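Local coordinates for protein probable tRNA pseudouridine synthase D (PDB 1Z2Z) that probably converts uridine-13 of transfer RNAs to pseudouridine, as a member of the TruD family of pseudouridine synthases, at residues L152-T157 with P394-G399; T138-E143 with K407-L412; Y15-T20 with D158-Q163; L390-K395 with F414-G419. One frame throughout, in Å; residues are numbered along the deposited sequence.

Contact 1 (L152-T157 with P394-G399)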
loop_
_atom_site.group_PDB
_atom_site.type_symbol
_atom_site.label_atom_id
_atom_site.label_comp_id
_atom_site.label_asym_id
_atom_site.label_seq_id
_atom_site.Cartn_x
_atom_site.Cartn_y
_atom_site.Cartn_z
ATOM N N LEU A 152 18.280 20.146 -3.678
ATOM C CA LEU A 152 18.047 19.027 -2.781
ATOM C C LEU A 152 17.205 17.992 -3.521
ATOM O O LEU A 152 17.338 16.789 -3.299
ATOM C CB LEU A 152 17.312 19.507 -1.522
ATOM C CG LEU A 152 17.464 18.714 -0.213
ATOM C CD1 LEU A 152 16.790 19.481 0.914
ATOM C CD2 LEU A 152 16.867 17.321 -0.340
ATOM N N LEU A 153 16.341 18.475 -4.409
ATOM C CA LEU A 153 15.466 17.610 -5.195
ATOM C C LEU A 153 16.234 16.861 -6.277
ATOM O O LEU A 153 16.028 15.663 -6.482
ATOM C CB LEU A 153 14.356 18.440 -5.854
ATOM C CG LEU A 153 13.203 18.941 -4.974
ATOM C CD1 LEU A 153 12.427 20.019 -5.713
ATOM C CD2 LEU A 153 12.287 17.777 -4.603
ATOM N N LYS A 154 17.122 17.575 -6.963
ATOM C CA LYS A 154 17.908 16.987 -8.038
ATOM C C LYS A 154 18.782 15.849 -7.540
ATOM O O LYS A 154 18.972 14.853 -8.237
ATOM C CB LYS A 154 18.777 18.056 -8.712
ATOM C CG LYS A 154 19.491 17.573 -9.982
ATOM C CD LYS A 154 20.831 16.894 -9.678
ATOM C CE LYS A 154 21.289 15.984 -10.823
ATOM N NZ LYS A 154 20.446 14.746 -10.927
ATOM N N LYS A 155 19.312 15.998 -6.332
ATOM C CA LYS A 155 20.168 14.970 -5.764
ATOM C C LYS A 155 19.325 13.750 -5.391
ATOM O O LYS A 155 19.672 12.620 -5.744
ATOM C CB LYS A 155 20.910 15.506 -4.528
ATOM C CG LYS A 155 22.378 15.067 -4.429
ATOM C CD LYS A 155 22.969 15.361 -3.048
ATOM C CE LYS A 155 24.476 15.081 -2.986
ATOM N NZ LYS A 155 24.861 13.690 -3.369
ATOM N N THR A 156 18.213 13.978 -4.698
ATOM C CA THR A 156 17.342 12.881 -4.292
ATOM C C THR A 156 16.847 12.135 -5.525
ATOM O O THR A 156 16.688 10.916 -5.499
ATOM C CB THR A 156 16.110 13.385 -3.499
ATOM O OG1 THR A 156 16.526 14.327 -2.498
ATOM C CG2 THR A 156 15.407 12.212 -2.819
ATOM N N THR A 157 16.604 12.886 -6.595
ATOM C CA THR A 157 16.138 12.345 -7.874
ATOM C C THR A 157 17.247 11.490 -8.495
ATOM O O THR A 157 17.050 10.306 -8.762
ATOM C CB THR A 157 15.791 13.490 -8.864
ATOM O OG1 THR A 157 14.754 14.307 -8.312
ATOM C CG2 THR A 157 15.341 12.930 -10.199
ATOM N N PRO A 394 10.444 10.156 -11.438
ATOM C CA PRO A 394 9.863 11.455 -11.090
ATOM C C PRO A 394 10.483 12.673 -11.753
ATOM O O PRO A 394 11.590 12.608 -12.283
ATOM C CB PRO A 394 9.982 11.490 -9.568
ATOM C CG PRO A 394 11.210 10.688 -9.310
ATOM C CD PRO A 394 11.059 9.528 -10.255
ATOM N N LYS A 395 9.737 13.776 -11.727
ATOM C CA LYS A 395 10.153 15.056 -12.300
ATOM C C LYS A 395 9.827 16.144 -11.270
ATOM O O LYS A 395 8.667 16.511 -11.090
ATOM C CB LYS A 395 9.388 15.313 -13.604
ATOM C CG LYS A 395 9.655 14.274 -14.692
ATOM C CD LYS A 395 8.667 14.372 -15.865
ATOM C CE LYS A 395 7.281 13.825 -15.495
ATOM N NZ LYS A 395 6.298 13.851 -16.628
ATOM N N PHE A 396 10.855 16.653 -10.594
ATOM C CA PHE A 396 10.670 17.673 -9.567
ATOM C C PHE A 396 10.586 19.094 -10.113
ATOM O O PHE A 396 10.924 19.361 -11.267
ATOM C CB PHE A 396 11.792 17.571 -8.528
ATOM C CG PHE A 396 13.156 17.833 -9.090
ATOM C CD1 PHE A 396 13.648 19.132 -9.174
ATOM C CD2 PHE A 396 13.929 16.787 -9.583
ATOM C CE1 PHE A 396 14.886 19.388 -9.749
ATOM C CE2 PHE A 396 15.167 17.031 -10.161
ATOM C CZ PHE A 396 15.650 18.335 -10.244
ATOM N N GLU A 397 10.134 19.998 -9.251
ATOM C CA GLU A 397 9.953 21.407 -9.574
ATOM C C GLU A 397 9.917 22.143 -8.233
ATOM O O GLU A 397 8.966 21.996 -7.464
ATOM C CB GLU A 397 8.622 21.584 -10.318
ATOM C CG GLU A 397 8.195 23.024 -10.606
ATOM C CD GLU A 397 8.902 23.619 -11.809
ATOM O OE1 GLU A 397 8.935 22.957 -12.869
ATOM O OE2 GLU A 397 9.407 24.755 -11.696
ATOM N N ALA A 398 10.957 22.919 -7.943
ATOM C CA ALA A 398 11.014 23.645 -6.683
ATOM C C ALA A 398 10.642 25.100 -6.874
ATOM O O ALA A 398 10.470 25.573 -8.000
ATOM C CB ALA A 398 12.402 23.540 -6.072
ATOM N N GLY A 399 10.520 25.805 -5.760
ATOM C CA GLY A 399 10.167 27.201 -5.825
ATOM C C GLY A 399 9.671 27.718 -4.496
ATOM O O GLY A 399 9.750 27.036 -3.474
#

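Contact 2 (T138-E143 with K407-L412)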
loop_
_atom_site.group_PDB
_atom_site.type_symbol
_atom_site.label_atom_id
_atom_site.label_comp_id
_atom_site.label_asym_id
_atom_site.label_seq_id
_atom_site.Cartn_x
_atom_site.Cartn_y
_atom_site.Cartn_z
ATOM N N THR A 138 2.358 18.205 -4.263
ATOM C CA THR A 138 3.029 19.445 -3.890
ATOM C C THR A 138 3.330 19.459 -2.401
ATOM O O THR A 138 2.415 19.394 -1.585
ATOM C CB THR A 138 2.145 20.657 -4.194
ATOM O OG1 THR A 138 1.958 20.767 -5.610
ATOM C CG2 THR A 138 2.783 21.937 -3.649
ATOM N N VAL A 139 4.610 19.550 -2.054
ATOM C CA VAL A 139 5.021 19.592 -0.660
ATOM C C VAL A 139 5.196 21.084 -0.372
ATOM O O VAL A 139 5.759 21.810 -1.197
ATOM C CB VAL A 139 6.376 18.821 -0.442
ATOM C CG1 VAL A 139 6.618 18.570 1.037
ATOM C CG2 VAL A 139 6.364 17.491 -1.193
ATOM N N ARG A 140 4.684 21.545 0.769
ATOM C CA ARG A 140 4.769 22.960 1.173
ATOM C C ARG A 140 5.311 23.128 2.597
ATOM O O ARG A 140 5.238 22.206 3.408
ATOM C CB ARG A 140 3.381 23.623 1.116
ATOM C CG ARG A 140 2.780 23.795 -0.261
ATOM C CD ARG A 140 1.453 24.525 -0.162
ATOM N NE ARG A 140 0.793 24.678 -1.459
ATOM C CZ ARG A 140 1.266 25.406 -2.467
ATOM N NH1 ARG A 140 0.600 25.480 -3.607
ATOM N NH2 ARG A 140 2.407 26.066 -2.343
ATOM N N ASN A 141 5.843 24.315 2.888
ATOM C CA ASN A 141 6.373 24.651 4.215
ATOM C C ASN A 141 7.698 23.980 4.577
ATOM O O ASN A 141 7.879 23.466 5.688
ATOM C CB ASN A 141 5.343 24.321 5.297
ATOM C CG ASN A 141 5.537 25.148 6.549
ATOM O OD1 ASN A 141 4.995 24.835 7.610
ATOM N ND2 ASN A 141 6.302 26.225 6.427
ATOM N N ILE A 142 8.624 23.995 3.631
ATOM C CA ILE A 142 9.921 23.406 3.855
ATOM C C ILE A 142 10.889 24.449 4.402
ATOM O O ILE A 142 10.968 25.576 3.901
ATOM C CB ILE A 142 10.491 22.802 2.557
ATOM C CG1 ILE A 142 11.924 22.309 2.806
ATOM C CG2 ILE A 142 10.437 23.826 1.452
ATOM C CD1 ILE A 142 12.591 21.674 1.596
ATOM N N GLU A 143 11.625 24.044 5.434
ATOM C CA GLU A 143 12.602 24.896 6.099
ATOM C C GLU A 143 13.799 25.235 5.203
ATOM O O GLU A 143 14.907 25.424 5.699
ATOM C CB GLU A 143 13.099 24.204 7.385
ATOM C CG GLU A 143 13.905 22.903 7.151
ATOM C CD GLU A 143 14.341 22.203 8.444
ATOM O OE1 GLU A 143 15.017 22.844 9.285
ATOM O OE2 GLU A 143 14.015 21.002 8.612
ATOM N N LYS A 407 9.139 30.097 3.179
ATOM C CA LYS A 407 9.388 28.660 2.980
ATOM C C LYS A 407 9.309 28.332 1.498
ATOM O O LYS A 407 8.873 29.149 0.688
ATOM C CB LYS A 407 8.345 27.798 3.703
ATOM C CG LYS A 407 7.908 28.286 5.073
ATOM C CD LYS A 407 8.962 28.112 6.140
ATOM C CE LYS A 407 8.523 28.813 7.426
ATOM N NZ LYS A 407 7.187 28.361 7.932
ATOM N N SER A 408 9.715 27.122 1.148
ATOM C CA SER A 408 9.676 26.700 -0.243
ATOM C C SER A 408 8.654 25.569 -0.450
ATOM O O SER A 408 8.076 25.062 0.509
ATOM C CB SER A 408 11.073 26.253 -0.673
ATOM O OG SER A 408 12.027 27.257 -0.374
ATOM N N LYS A 409 8.425 25.191 -1.701
ATOM C CA LYS A 409 7.487 24.120 -2.017
ATOM C C LYS A 409 8.104 23.233 -3.089
ATOM O O LYS A 409 8.993 23.665 -3.819
ATOM C CB LYS A 409 6.171 24.699 -2.535
ATOM C CG LYS A 409 6.342 25.450 -3.845
ATOM C CD LYS A 409 5.023 25.845 -4.446
ATOM C CE LYS A 409 5.264 26.466 -5.792
ATOM N NZ LYS A 409 4.023 27.018 -6.385
ATOM N N ALA A 410 7.627 21.998 -3.196
ATOM C CA ALA A 410 8.157 21.072 -4.197
ATOM C C ALA A 410 7.010 20.424 -4.962
ATOM O O ALA A 410 6.048 19.964 -4.360
ATOM C CB ALA A 410 9.003 20.009 -3.514
ATOM N N VAL A 411 7.111 20.392 -6.285
ATOM C CA VAL A 411 6.066 19.795 -7.107
ATOM C C VAL A 411 6.518 18.461 -7.698
ATOM O O VAL A 411 7.074 18.429 -8.792
ATOM C CB VAL A 411 5.668 20.719 -8.283
ATOM C CG1 VAL A 411 4.561 20.081 -9.100
ATOM C CG2 VAL A 411 5.219 22.066 -7.758
ATOM N N LEU A 412 6.270 17.366 -6.985
ATOM C CA LEU A 412 6.653 16.035 -7.452
ATOM C C LEU A 412 5.609 15.409 -8.368
ATOM O O LEU A 412 4.522 15.073 -7.913
ATOM C CB LEU A 412 6.866 15.108 -6.260
ATOM C CG LEU A 412 8.212 15.230 -5.542
ATOM C CD1 LEU A 412 8.160 14.504 -4.200
ATOM C CD2 LEU A 412 9.306 14.655 -6.444
#

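Contact 3 (Y15-T20 with D158-Q163)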
loop_
_atom_site.group_PDB
_atom_site.type_symbol
_atom_site.label_atom_id
_atom_site.label_comp_id
_atom_site.label_asym_id
_atom_site.label_seq_id
_atom_site.Cartn_x
_atom_site.Cartn_y
_atom_site.Cartn_z
ATOM N N TYR A 15 16.533 4.688 4.335
ATOM C CA TYR A 15 16.181 5.305 3.060
ATOM C C TYR A 15 17.209 4.936 1.991
ATOM O O TYR A 15 18.413 5.074 2.214
ATOM C CB TYR A 15 16.169 6.829 3.218
ATOM C CG TYR A 15 15.202 7.365 4.254
ATOM C CD1 TYR A 15 13.871 7.615 3.927
ATOM C CD2 TYR A 15 15.625 7.665 5.552
ATOM C CE1 TYR A 15 12.986 8.162 4.862
ATOM C CE2 TYR A 15 14.742 8.213 6.495
ATOM C CZ TYR A 15 13.429 8.459 6.141
ATOM O OH TYR A 15 12.549 8.999 7.047
ATOM N N SER A 16 16.743 4.487 0.827
ATOM C CA SER A 16 17.659 4.121 -0.255
ATOM C C SER A 16 18.494 5.344 -0.664
ATOM O O SER A 16 19.587 5.218 -1.226
ATOM C CB SER A 16 16.881 3.597 -1.466
ATOM O OG SER A 16 16.523 4.646 -2.346
ATOM N N THR A 17 17.973 6.530 -0.374
ATOM C CA THR A 17 18.669 7.765 -0.701
ATOM C C THR A 17 19.299 8.346 0.568
ATOM O O THR A 17 18.723 8.247 1.651
ATOM C CB THR A 17 17.697 8.801 -1.277
ATOM O OG1 THR A 17 16.726 9.135 -0.279
ATOM C CG2 THR A 17 16.986 8.250 -2.508
ATOM N N ASP A 18 20.477 8.949 0.435
ATOM C CA ASP A 18 21.164 9.544 1.585
ATOM C C ASP A 18 20.943 11.061 1.652
ATOM O O ASP A 18 21.628 11.765 2.396
ATOM C CB ASP A 18 22.661 9.262 1.501
ATOM C CG ASP A 18 23.266 9.781 0.220
ATOM O OD1 ASP A 18 23.698 8.951 -0.614
ATOM O OD2 ASP A 18 23.291 11.021 0.043
ATOM N N THR A 19 19.998 11.559 0.859
ATOM C CA THR A 19 19.690 12.981 0.845
ATOM C C THR A 19 18.972 13.362 2.126
ATOM O O THR A 19 18.458 12.502 2.848
ATOM C CB THR A 19 18.784 13.350 -0.333
ATOM O OG1 THR A 19 17.717 12.392 -0.435
ATOM C CG2 THR A 19 19.579 13.380 -1.620
ATOM N N THR A 20 18.924 14.659 2.401
ATOM C CA THR A 20 18.283 15.145 3.609
ATOM C C THR A 20 16.774 15.219 3.447
ATOM O O THR A 20 16.264 15.482 2.358
ATOM C CB THR A 20 18.863 16.524 4.023
ATOM O OG1 THR A 20 18.155 17.028 5.158
ATOM C CG2 THR A 20 18.763 17.500 2.883
ATOM N N ASP A 158 18.409 12.106 -8.720
ATOM C CA ASP A 158 19.563 11.423 -9.299
ATOM C C ASP A 158 19.786 10.039 -8.705
ATOM O O ASP A 158 19.860 9.048 -9.434
ATOM C CB ASP A 158 20.847 12.239 -9.113
ATOM C CG ASP A 158 22.089 11.349 -8.982
ATOM O OD1 ASP A 158 22.355 10.834 -7.869
ATOM O OD2 ASP A 158 22.797 11.148 -9.994
ATOM N N GLU A 159 19.919 9.965 -7.384
ATOM C CA GLU A 159 20.145 8.674 -6.756
ATOM C C GLU A 159 19.020 7.742 -7.125
ATOM O O GLU A 159 19.244 6.561 -7.394
ATOM C CB GLU A 159 20.248 8.805 -5.235
ATOM C CG GLU A 159 21.623 9.253 -4.774
ATOM C CD GLU A 159 21.737 9.391 -3.272
ATOM O OE1 GLU A 159 21.492 8.403 -2.549
ATOM O OE2 GLU A 159 22.077 10.500 -2.807
ATOM N N ILE A 160 17.807 8.281 -7.162
ATOM C CA ILE A 160 16.642 7.477 -7.502
ATOM C C ILE A 160 16.736 6.966 -8.929
ATOM O O ILE A 160 16.644 5.764 -9.182
ATOM C CB ILE A 160 15.353 8.286 -7.333
ATOM C CG1 ILE A 160 15.081 8.505 -5.846
ATOM C CG2 ILE A 160 14.196 7.556 -7.972
ATOM C CD1 ILE A 160 13.835 9.298 -5.565
ATOM N N LEU A 161 16.929 7.889 -9.858
ATOM C CA LEU A 161 17.035 7.532 -11.258
ATOM C C LEU A 161 18.106 6.466 -11.447
ATOM O O LEU A 161 17.944 5.551 -12.253
ATOM C CB LEU A 161 17.363 8.778 -12.084
ATOM C CG LEU A 161 16.399 9.149 -13.224
ATOM C CD1 LEU A 161 14.940 9.071 -12.767
ATOM C CD2 LEU A 161 16.733 10.548 -13.710
ATOM N N ALA A 162 19.187 6.585 -10.680
ATOM C CA ALA A 162 20.312 5.652 -10.747
ATOM C C ALA A 162 20.009 4.292 -10.123
ATOM O O ALA A 162 20.325 3.250 -10.701
ATOM C CB ALA A 162 21.530 6.265 -10.071
ATOM N N GLN A 163 19.414 4.304 -8.938
ATOM C CA GLN A 163 19.085 3.064 -8.249
ATOM C C GLN A 163 17.940 2.342 -8.952
ATOM O O GLN A 163 17.609 1.201 -8.617
ATOM C CB GLN A 163 18.686 3.349 -6.804
ATOM C CG GLN A 163 18.270 2.091 -6.087
ATOM C CD GLN A 163 17.569 2.363 -4.780
ATOM O OE1 GLN A 163 16.558 3.076 -4.736
ATOM N NE2 GLN A 163 18.090 1.780 -3.701
#

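Contact 4 (L390-K395 with F414-G419)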
loop_
_atom_site.group_PDB
_atom_site.type_symbol
_atom_site.label_atom_id
_atom_site.label_comp_id
_atom_site.label_asym_id
_atom_site.label_seq_id
_atom_site.Cartn_x
_atom_site.Cartn_y
_atom_site.Cartn_z
ATOM N N LEU A 390 10.818 -0.388 -7.058
ATOM C CA LEU A 390 9.540 0.065 -7.560
ATOM C C LEU A 390 9.807 1.116 -8.629
ATOM O O LEU A 390 9.989 2.292 -8.324
ATOM C CB LEU A 390 8.717 0.650 -6.417
ATOM C CG LEU A 390 7.219 0.845 -6.683
ATOM C CD1 LEU A 390 6.478 0.850 -5.361
ATOM C CD2 LEU A 390 6.978 2.119 -7.470
ATOM N N GLU A 391 9.844 0.678 -9.882
ATOM C CA GLU A 391 10.098 1.565 -11.007
ATOM C C GLU A 391 9.393 2.903 -10.811
ATOM O O GLU A 391 8.194 2.942 -10.516
ATOM C CB GLU A 391 9.626 0.897 -12.303
ATOM C CG GLU A 391 9.665 1.779 -13.552
ATOM C CD GLU A 391 11.070 2.078 -14.029
ATOM O OE1 GLU A 391 11.218 2.848 -15.008
ATOM O OE2 GLU A 391 12.028 1.545 -13.429
ATOM N N VAL A 392 10.160 3.985 -10.955
ATOM C CA VAL A 392 9.673 5.359 -10.822
ATOM C C VAL A 392 10.682 6.340 -11.414
ATOM O O VAL A 392 11.873 6.261 -11.132
ATOM C CB VAL A 392 9.432 5.762 -9.335
ATOM C CG1 VAL A 392 8.161 5.132 -8.816
ATOM C CG2 VAL A 392 10.591 5.321 -8.475
ATOM N N LYS A 393 10.203 7.261 -12.238
ATOM C CA LYS A 393 11.069 8.262 -12.850
ATOM C C LYS A 393 10.426 9.633 -12.673
ATOM O O LYS A 393 9.924 10.225 -13.628
ATOM C CB LYS A 393 11.261 7.955 -14.336
ATOM C CG LYS A 393 12.190 8.917 -15.048
ATOM C CD LYS A 393 12.592 8.389 -16.408
ATOM C CE LYS A 393 13.662 9.278 -16.984
ATOM N NZ LYS A 393 14.677 9.530 -15.920
ATOM N N PRO A 394 10.444 10.156 -11.438
ATOM C CA PRO A 394 9.863 11.455 -11.090
ATOM C C PRO A 394 10.483 12.673 -11.753
ATOM O O PRO A 394 11.590 12.608 -12.283
ATOM C CB PRO A 394 9.982 11.490 -9.568
ATOM C CG PRO A 394 11.210 10.688 -9.310
ATOM C CD PRO A 394 11.059 9.528 -10.255
ATOM N N LYS A 395 9.737 13.776 -11.727
ATOM C CA LYS A 395 10.153 15.056 -12.300
ATOM C C LYS A 395 9.827 16.144 -11.270
ATOM O O LYS A 395 8.667 16.511 -11.090
ATOM C CB LYS A 395 9.388 15.313 -13.604
ATOM C CG LYS A 395 9.655 14.274 -14.692
ATOM C CD LYS A 395 8.667 14.372 -15.865
ATOM C CE LYS A 395 7.281 13.825 -15.495
ATOM N NZ LYS A 395 6.298 13.851 -16.628
ATOM N N PHE A 414 4.879 12.241 -10.994
ATOM C CA PHE A 414 5.336 10.994 -11.587
ATOM C C PHE A 414 4.142 10.096 -11.887
ATOM O O PHE A 414 3.006 10.572 -11.959
ATOM C CB PHE A 414 6.282 10.315 -10.609
ATOM C CG PHE A 414 5.711 10.169 -9.226
ATOM C CD1 PHE A 414 4.943 9.067 -8.885
ATOM C CD2 PHE A 414 5.947 11.126 -8.258
ATOM C CE1 PHE A 414 4.405 8.932 -7.591
ATOM C CE2 PHE A 414 5.412 10.994 -6.969
ATOM C CZ PHE A 414 4.652 9.896 -6.643
HETATM N N MSE A 415 4.389 8.807 -12.089
HETATM C CA MSE A 415 3.287 7.889 -12.332
HETATM C C MSE A 415 3.585 6.495 -11.850
HETATM O O MSE A 415 4.718 6.033 -11.922
HETATM C CB MSE A 415 2.914 7.849 -13.794
HETATM C CG MSE A 415 3.949 7.286 -14.672
HETATM SE SE MSE A 415 3.001 6.756 -16.222
HETATM C CE MSE A 415 2.715 4.899 -15.639
ATOM N N LEU A 416 2.552 5.840 -11.345
ATOM C CA LEU A 416 2.667 4.499 -10.809
ATOM C C LEU A 416 1.617 3.552 -11.429
ATOM O O LEU A 416 0.601 4.002 -11.941
ATOM C CB LEU A 416 2.511 4.577 -9.288
ATOM C CG LEU A 416 3.773 4.723 -8.428
ATOM C CD1 LEU A 416 4.839 5.513 -9.135
ATOM C CD2 LEU A 416 3.392 5.365 -7.114
ATOM N N PRO A 417 1.874 2.230 -11.426
ATOM C CA PRO A 417 0.941 1.240 -11.987
ATOM C C PRO A 417 -0.055 0.777 -10.936
ATOM O O PRO A 417 0.276 0.746 -9.756
ATOM C CB PRO A 417 1.867 0.113 -12.394
ATOM C CG PRO A 417 2.844 0.115 -11.243
ATOM C CD PRO A 417 3.183 1.598 -11.167
ATOM N N LYS A 418 -1.258 0.387 -11.354
ATOM C CA LYS A 418 -2.264 -0.054 -10.386
ATOM C C LYS A 418 -1.700 -1.038 -9.375
ATOM O O LYS A 418 -1.119 -2.054 -9.745
ATOM C CB LYS A 418 -3.471 -0.699 -11.074
ATOM C CG LYS A 418 -3.139 -1.808 -12.041
ATOM C CD LYS A 418 -4.329 -2.732 -12.233
ATOM C CE LYS A 418 -4.162 -3.615 -13.462
ATOM N NZ LYS A 418 -5.221 -4.670 -13.484
ATOM N N GLY A 419 -1.885 -0.724 -8.097
ATOM C CA GLY A 419 -1.398 -1.583 -7.046
ATOM C C GLY A 419 -0.292 -0.916 -6.267
ATOM O O GLY A 419 0.028 -1.356 -5.168
HETATM O O HOH W 1 6.667 4.529 -13.213
#

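Contact 1 (L152-T157 with P394-G399)
Helix 146-163 packs here against the approach to edge strand 398-400 of the mixed sheet, with Phe396 pressed onto Leu153 and Lys154. One face of the ring is turned to the helix backbone: Leu153 C stands over its centre, 4.0 Å above the plane of Phe396, and Lys154 N lies nearer the rim. Leu153 CB adds a CH-pi contact, 3.8 Å from the centroid of the Phe396 ring and 29° off its normal. With chi1 at 63°, Phe396 CG sits between its backbone N and carbonyl carbon, and the ring reaches the helix far enough for CZ to meet Lys154 CB at 3.5 Å. The Leu153 and Phe396 side chains run past one another head to tail, and Leu153 CD1 goes on to meet Ala398 CB at 3.5 Å. Thr157 comes at the ring obliquely; its OG1 bonds back to Leu153 O at 2.6 Å, from above the carbonyl plane, and also to Tyr429 OH of helix 423-430. Were Phe396 an alanine, the flat cover over Leu153 and Lys154 would be gone, and a gap would probably open between the helix and the chain entering the strand. The arrangement is that of an alpha/beta layer, a helix lying against the margin of a sheet and wedged there by an aromatic ring.

Contact 2 (T138-E143 with K407-L412)
A G1 beta bulge breaks the pairing at one end: Asn141 and Ile142 both face Ser408, and Asn141 takes the left-handed backbone shape (phi 73°) that glycine commonly adopts at this place. Within the bulge, the two backbone bonds between Ile142 and Ser408 are weak, with Ser408 N 3.4 Å from Ile142 O. The tighter end is Val139 with Ala410, an antiparallel hydrogen-bonded pair: Val139 N reaches Ala410 O at 2.7 Å, and Ala410 N reaches Val139 O at 2.7 Å. Thr138 CA adds a C-H...O contact to Ala410 O at 3.1 Å. On the face bearing Thr138 and Val411, the side chains of Arg140 and Lys409 run side by side in the same direction, and Arg140 NH2 lies 3.4 Å from Lys409 CD. Thr138 CG2 sits over the centre of one guanidinium face. The two like charges end 4.5 Å apart, Arg140 NH2 to Lys409 NZ, a closeness probably eased by the salt bridge of Arg140 NE to Asp32 and by weak, long ion pairs of both residues with Glu402. Val139, Ile142, Ser408 and Ala410 look the other way, where helix 146-163 brings Leu153 to Ala410 and helix 423-430 brings Met430 to Val139. In the sheet, strand 408-417 lies between strand 130-142 and strand 398-400.

Contact 3 (Y15-T20 with D158-Q163)
Thr17 and Ile160 form the buried, apolar part of this loop-to-helix contact: Thr17 CG2 rests 3.9 Å from Ile160 CG1, the two side chains meeting at a slant. Beside them the methyl CG2 of Thr19 lies 4.0 Å from Glu159 OE2. Lys431 grips the hydroxyls of both threonines, and Glu428 takes the backbone N of Thr17. Farther along, the amide of Gln163 lies against the side chain of Ser16. The other side, at Asp18, opens toward solvent and is electrostatically awkward. Glu159, with an extended chain beyond CG, carries its carboxylate to the loop, where OE1 accepts from Asp18 N at 3.2 Å, on the syn side and 23° out of the carboxylate plane. With Asp18 chi1 at 58°, its own carboxylate turns onto that of Glu159, the planes 34° apart, and OD1 comes 3.0 Å from Glu159 OE1, two acceptors if both acids are ionised. A leucine in place of Glu159 would strip away the carboxylate, and Asp18 N would probably lose its acceptor and the loop its one direct backbone tie to this helical turn. Two acids so close would be expected to repel; the pair might be eased if one held a proton more readily than usual.

Contact 4 (L390-K395 with F414-G419)
Leu416 is the bump of this contact, and its hollow is made by Leu390, Glu391 and Val392. Its methyl CD1 lies against Val392 CG1, 3.4 Å away, the two side chains approaching obliquely, and also nears the carbonyl of Glu391, while its branching carbon CG faces Leu390 CD2 at 4.2 Å. Val392 helps by its rotation: chi1 of -76° sets CG1 anti to the carbonyl carbon, the branch that meets the leucine. At the other end Pro394 lies against the root of Phe414, with Pro394 CA 3.8 Å from Phe414 CB and Pro394 CB 4.0 Å from the same atom. The phenylalanine ring itself leads away from the proline to meet Phe135 and Val425. The chains run roughly opposite, 157° apart, and they splay: the CA atoms of Pro394 and Phe414 are 4.6 Å apart, those of Val392 and Met415 7.0 Å. No direct hydrogen bond crosses the widening part; a water there donates to the carbonyl O of selenomethionine Met415 at 2.8 Å and reaches Glu391 O only weakly. Helix 423-430 packs on both chains, touching Leu390, Val392, Pro394 and Phe414. The result is a hydrophobic wedge between two diverging chain segments, the end of strand 389-391 with the loop after it and strand 408-417, backed by a helix, in the alpha/beta core of a pseudouridine synthase; the Phe414 side chain is about 10 Å from that of Asp86, the predicted catalytic nucleophile.

How the contacts relate
Along the chain come 15-20, strand segment 138-143, then both parts of helix 146-163, and last the closely spaced segments from 390 to 419. Contacts 1 and 3 use successive turns of that helix, about 11 Å between centres, and join through Thr156 and Thr19. Contact 1 is nested inside the loop closed by contact 2, again about 11 Å between centres, and strands 398-400 and 408-417 bond to each other between them. Contact 4 shares Pro394 and Lys395 with contact 1 and strand 408-417 with contact 2, whose centre is about 20 Å from its own. Together they fasten the N-terminal loop to helix 146-163, and that helix to the C-terminal strands that complete the edge of the main sheet.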